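Local atomic coordinates of flagellin B1 (Methanocaldococcus jannaschii DSM 2661, PDB entry 5YA6), a protein that probably builds the archaellum, the archaeal swimming filament, as one of its flagellin subunits, and binds a calcium ion in its β-rich domain. Residues 17-22 / 77-82; 29-34 / 85-90. One frame throughout, in Å; residues are numbered along the deposited sequence.

Contact 1: 17-22 / 77-82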
loop_
_atom_site.group_PDB
_atom_site.type_symbol
_atom_site.label_atom_id
_atom_site.label_comp_id
_atom_site.label_asym_id
_atom_site.label_seq_id
_atom_site.Cartn_x
_atom_site.Cartn_y
_atom_site.Cartn_z
ATOM N N GLY B 17 6.917 -7.295 10.621
ATOM C CA GLY B 17 5.873 -7.075 11.558
ATOM C C GLY B 17 5.521 -5.637 11.724
ATOM O O GLY B 17 6.335 -4.764 11.473
ATOM N N VAL B 18 4.276 -5.390 12.105
ATOM C CA VAL B 18 3.821 -4.080 12.532
ATOM C C VAL B 18 3.005 -4.216 13.802
ATOM O O VAL B 18 2.095 -5.050 13.863
ATOM C CB VAL B 18 2.981 -3.334 11.452
ATOM C CG1 VAL B 18 2.659 -1.930 11.944
ATOM C CG2 VAL B 18 3.766 -3.301 10.131
ATOM N N THR B 19 3.321 -3.393 14.803
ATOM C CA THR B 19 2.492 -3.344 16.009
ATOM C C THR B 19 1.950 -1.935 16.128
ATOM O O THR B 19 2.497 -0.991 15.538
ATOM C CB THR B 19 3.229 -3.708 17.262
ATOM O OG1 THR B 19 4.191 -2.709 17.470
ATOM C CG2 THR B 19 3.905 -5.048 17.173
ATOM N N GLY B 20 0.815 -1.819 16.785
ATOM C CA GLY B 20 0.196 -0.514 17.051
ATOM C C GLY B 20 -0.066 -0.355 18.518
ATOM O O GLY B 20 -0.313 -1.314 19.254
ATOM N N HIS B 21 -0.071 0.905 18.935
ATOM C CA HIS B 21 -0.448 1.276 20.273
ATOM C C HIS B 21 -1.856 1.806 20.264
ATOM O O HIS B 21 -2.135 2.746 19.497
ATOM C CB HIS B 21 0.457 2.422 20.779
ATOM C CG HIS B 21 0.143 2.840 22.175
ATOM N ND1 HIS B 21 -0.726 3.858 22.457
ATOM C CD2 HIS B 21 0.433 2.251 23.365
ATOM C CE1 HIS B 21 -0.894 3.942 23.764
ATOM N NE2 HIS B 21 -0.171 3.006 24.337
ATOM N N TYR B 22 -2.752 1.222 21.063
ATOM C CA TYR B 22 -4.085 1.716 21.219
ATOM C C TYR B 22 -4.202 2.635 22.451
ATOM O O TYR B 22 -3.816 2.231 23.567
ATOM C CB TYR B 22 -5.046 0.504 21.418
ATOM C CG TYR B 22 -6.437 0.833 21.888
ATOM C CD1 TYR B 22 -7.232 1.700 21.190
ATOM C CD2 TYR B 22 -7.014 0.166 22.983
ATOM C CE1 TYR B 22 -8.509 2.007 21.590
ATOM C CE2 TYR B 22 -8.297 0.462 23.392
ATOM C CZ TYR B 22 -9.069 1.331 22.676
ATOM O OH TYR B 22 -10.353 1.615 23.065
ATOM N N ASP B 77 8.551 -2.471 26.057
ATOM C CA ASP B 77 7.593 -1.375 25.687
ATOM C C ASP B 77 8.174 -0.280 24.780
ATOM O O ASP B 77 8.682 0.733 25.307
ATOM C CB ASP B 77 7.052 -0.718 26.935
ATOM C CG ASP B 77 5.898 0.263 26.642
ATOM O OD1 ASP B 77 5.456 0.465 25.463
ATOM O OD2 ASP B 77 5.403 0.815 27.639
ATOM N N ILE B 78 8.073 -0.417 23.454
ATOM C CA ILE B 78 8.755 0.623 22.657
ATOM C C ILE B 78 7.808 1.793 22.326
ATOM O O ILE B 78 8.195 2.648 21.559
ATOM C CB ILE B 78 9.343 0.028 21.344
ATOM C CG1 ILE B 78 8.324 -0.837 20.630
ATOM C CG2 ILE B 78 10.599 -0.819 21.653
ATOM C CD1 ILE B 78 7.251 -0.057 19.874
ATOM N N PHE B 79 6.643 1.852 22.943
ATOM C CA PHE B 79 5.708 2.993 22.784
ATOM C C PHE B 79 5.822 4.052 23.884
ATOM O O PHE B 79 5.153 5.097 23.813
ATOM C CB PHE B 79 4.282 2.527 22.688
ATOM C CG PHE B 79 4.015 1.785 21.420
ATOM C CD1 PHE B 79 4.193 2.418 20.196
ATOM C CD2 PHE B 79 3.583 0.463 21.444
ATOM C CE1 PHE B 79 4.000 1.700 19.008
ATOM C CE2 PHE B 79 3.358 -0.253 20.263
ATOM C CZ PHE B 79 3.554 0.385 19.049
ATOM N N ASN B 80 6.629 3.809 24.880
ATOM C CA ASN B 80 6.677 4.730 26.044
ATOM C C ASN B 80 7.597 5.910 25.853
ATOM O O ASN B 80 8.816 5.755 25.640
ATOM C CB ASN B 80 7.112 3.863 27.221
ATOM C CG ASN B 80 7.160 4.623 28.543
ATOM O OD1 ASN B 80 7.673 5.735 28.656
ATOM N ND2 ASN B 80 6.622 3.985 29.568
ATOM N N SER B 81 7.021 7.117 25.825
ATOM C CA SER B 81 7.816 8.334 25.522
ATOM C C SER B 81 8.612 8.816 26.733
ATOM O O SER B 81 9.394 9.747 26.595
ATOM C CB SER B 81 6.949 9.411 24.960
ATOM O OG SER B 81 6.074 9.998 25.947
ATOM N N SER B 82 8.405 8.243 27.924
ATOM C CA SER B 82 9.372 8.487 29.020
ATOM C C SER B 82 10.680 7.775 28.829
ATOM O O SER B 82 11.764 8.378 29.064
ATOM C CB SER B 82 8.739 8.184 30.397
ATOM O OG SER B 82 7.653 9.048 30.536
#
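A phenylalanine from the loop between strands 59-69 and 94-99 packs against strand 13-23: the ring of Phe79 fits against His21, Gly20 and Thr19, with no hydrogen bond between the two segments. Its main partner is His21, whose CB stands almost over the middle of the phenyl face in a CH-pi contact, 3.6 Å from the ring centroid and 10° off the normal. The imidazole hangs beyond it: with CG anti to the backbone N (chi1 -179°), the ring runs back past Phe79 CB, and His21 CD2 comes to 3.9 Å from that atom; its ND1 is hydrogen-bonded to Asp30 of the neighbouring strand 28-38. The two aromatic planes meet obliquely, at 56°. At the far end of the phenyl, Phe79 CZ reaches Thr19 OG1 at 3.5 Å, while Thr19 O lies in plane at the ring edge. Ile78 CD1 covers the opposite face, so the phenyl is sandwiched between two aliphatic groups. Just before it, Asp77 OD1 accepts from Phe79 N (3.1 Å), an Asx turn that shapes the backbone leading into the ring. Among its neighbours, Phe79 also touches Ala33 of strand 28-38 and Val164 of strand 164-168, which flank strand 13-23 in the sheet.

Contact 2: 29-34 / 85-90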
loop_
_atom_site.group_PDB
_atom_site.type_symbol
_atom_site.label_atom_id
_atom_site.label_comp_id
_atom_site.label_asym_id
_atom_site.label_seq_id
_atom_site.Cartn_x
_atom_site.Cartn_y
_atom_site.Cartn_z
ATOM N N ILE B 29 -5.700 3.598 17.312
ATOM C CA ILE B 29 -4.273 3.429 17.289
ATOM C C ILE B 29 -3.550 4.756 17.017
ATOM O O ILE B 29 -3.762 5.361 15.954
ATOM C CB ILE B 29 -3.869 2.298 16.313
ATOM C CG1 ILE B 29 -4.380 0.975 16.923
ATOM C CG2 ILE B 29 -2.368 2.312 16.012
ATOM C CD1 ILE B 29 -4.177 -0.189 16.034
ATOM N N ASP B 30 -2.768 5.219 17.982
ATOM C CA ASP B 30 -2.126 6.515 17.828
ATOM C C ASP B 30 -0.678 6.403 17.362
ATOM O O ASP B 30 -0.113 7.375 16.935
ATOM C CB ASP B 30 -2.225 7.326 19.129
ATOM C CG ASP B 30 -1.445 6.690 20.266
ATOM O OD1 ASP B 30 -1.699 5.527 20.531
ATOM O OD2 ASP B 30 -0.554 7.327 20.889
ATOM N N LYS B 31 -0.055 5.229 17.499
ATOM C CA LYS B 31 1.327 5.038 17.172
ATOM C C LYS B 31 1.532 3.677 16.522
ATOM O O LYS B 31 0.785 2.676 16.866
ATOM C CB LYS B 31 2.238 5.137 18.393
ATOM C CG LYS B 31 2.367 6.503 19.045
ATOM C CD LYS B 31 3.261 6.369 20.282
ATOM C CE LYS B 31 3.722 7.701 20.723
ATOM N NZ LYS B 31 4.561 7.573 21.966
ATOM N N LEU B 32 2.482 3.628 15.585
ATOM C CA LEU B 32 2.841 2.386 14.834
ATOM C C LEU B 32 4.313 2.103 15.061
ATOM O O LEU B 32 5.126 3.021 15.129
ATOM C CB LEU B 32 2.588 2.486 13.325
ATOM C CG LEU B 32 1.147 2.748 12.918
ATOM C CD1 LEU B 32 1.078 3.114 11.472
ATOM C CD2 LEU B 32 0.272 1.542 13.239
ATOM N N ALA B 33 4.670 0.836 15.065
ATOM C CA ALA B 33 6.048 0.395 15.116
ATOM C C ALA B 33 6.220 -0.622 13.986
ATOM O O ALA B 33 5.619 -1.746 14.022
ATOM C CB ALA B 33 6.369 -0.214 16.482
ATOM N N ILE B 34 7.020 -0.238 12.961
ATOM C CA ILE B 34 7.169 -1.075 11.762
ATOM C C ILE B 34 8.526 -1.724 11.791
ATOM O O ILE B 34 9.578 -1.029 11.720
ATOM C CB ILE B 34 6.995 -0.231 10.479
ATOM C CG1 ILE B 34 5.628 0.454 10.516
ATOM C CG2 ILE B 34 7.272 -1.049 9.241
ATOM C CD1 ILE B 34 5.520 1.617 9.523
ATOM N N THR B 85 12.461 8.960 24.654
ATOM C CA THR B 85 12.062 10.333 24.560
ATOM C C THR B 85 12.125 10.851 23.123
ATOM O O THR B 85 11.464 11.820 22.797
ATOM C CB THR B 85 13.009 11.248 25.446
ATOM O OG1 THR B 85 14.387 10.904 25.195
ATOM C CG2 THR B 85 12.704 10.961 26.924
ATOM N N ASP B 86 12.869 10.138 22.267
ATOM C CA ASP B 86 12.927 10.501 20.842
ATOM C C ASP B 86 11.586 10.290 20.118
ATOM O O ASP B 86 11.416 10.768 19.018
ATOM C CB ASP B 86 14.048 9.743 20.093
ATOM C CG ASP B 86 15.459 10.291 20.384
ATOM O OD1 ASP B 86 15.568 11.430 20.808
ATOM O OD2 ASP B 86 16.413 9.527 20.234
ATOM N N TRP B 87 10.599 9.642 20.757
ATOM C CA TRP B 87 9.201 9.772 20.259
ATOM C C TRP B 87 8.754 11.198 20.005
ATOM O O TRP B 87 7.859 11.437 19.212
ATOM C CB TRP B 87 8.178 9.128 21.221
ATOM C CG TRP B 87 7.935 7.668 20.950
ATOM C CD1 TRP B 87 8.346 6.635 21.665
ATOM C CD2 TRP B 87 7.218 7.130 19.832
ATOM N NE1 TRP B 87 7.991 5.444 21.045
ATOM C CE2 TRP B 87 7.262 5.739 19.935
ATOM C CE3 TRP B 87 6.557 7.712 18.746
ATOM C CZ2 TRP B 87 6.593 4.891 19.015
ATOM C CZ3 TRP B 87 5.929 6.884 17.838
ATOM C CH2 TRP B 87 5.983 5.516 17.959
ATOM N N SER B 88 9.331 12.151 20.741
ATOM C CA SER B 88 9.014 13.545 20.514
ATOM C C SER B 88 9.275 14.038 19.076
ATOM O O SER B 88 8.598 14.970 18.620
ATOM C CB SER B 88 9.759 14.456 21.482
ATOM O OG SER B 88 11.108 14.688 21.101
ATOM N N LEU B 89 10.212 13.392 18.396
ATOM C CA LEU B 89 10.574 13.714 17.007
ATOM C C LEU B 89 9.741 12.969 15.940
ATOM O O LEU B 89 9.863 13.257 14.734
ATOM C CB LEU B 89 12.052 13.468 16.775
ATOM C CG LEU B 89 13.058 14.150 17.709
ATOM C CD1 LEU B 89 14.450 13.582 17.604
ATOM C CD2 LEU B 89 13.019 15.640 17.566
ATOM N N ALA B 90 8.871 12.068 16.353
ATOM C CA ALA B 90 7.963 11.423 15.382
ATOM C C ALA B 90 6.782 12.325 15.216
ATOM O O ALA B 90 5.841 12.322 16.002
ATOM C CB ALA B 90 7.566 10.050 15.895
#
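Lys31 of strand 28-38 lies stretched across one face of the Trp87 indole, and each carbon of its side chain touches the ring system on the way out. With CG anti to the carbonyl carbon (chi1 -68°) and the chain extended from there, the lysine starts just beyond the benzo rim, beside CH2, and finishes over the pyrrole ring. CB meets Trp87 CH2 at 3.8 Å, and CG sits 3.8 Å from Trp87 CZ3. CD comes over the six-membered ring in a CH-pi contact, 3.6 Å from its centroid and 10° off the normal. CE then passes Trp87 CE3 at 3.5 Å. NZ ends above the five-membered ring in a cation-pi contact, 3.6 Å from that centroid and 20° off the normal; it also donates to the backbone O of Phe79, so the ammonium is held by both a carbonyl and an indole face. Leu32 O approaches the indole edge instead, 3.9 Å from Trp87 CH2. Trp87 NE1 is bonded to Ile78 O. With an alanine here the indole face and the N-H that serves the Ile78 carbonyl are gone, and the Lys31 chain, still tied at its tip to Phe79 O, would probably be freer to turn. Trp87 belongs to the short 3-10 helix 85-89, and its ring also touches Leu121 of strand 117-123, next to 28-38 in the sheet. That 3-10 helix is thus joined to the flagellin β-sheet in part by a lysine-tryptophan cation-pi pair, with a CH-pi contact from CD and van der Waals contact along the rest of the chain.

Overall arrangement
Contacts 1 and 2 are neighbours, their centres about 7 Å apart, and both pin the long connection between strands 59-69 and 94-99 onto the adjacent antiparallel strands 13-23 and 28-38. Two probable hydrogen bonds tie them together: on the sheet side His21 ND1 to Asp30 OD1 at 2.7 Å, and on the loop side Ile78 O to Trp87 NE1 at 2.8 Å, which joins the two loop segments and limits how the indole can turn. Ile78 CD1 adds packing, 3.5 Å from Ala33 CB. The calcium ion, bound by Asp102, Asp104, Ser106, Asn113 and Asp116, belongs to the following connection, between strands 94-99 and 117-123, and none of its ligands takes part in either contact.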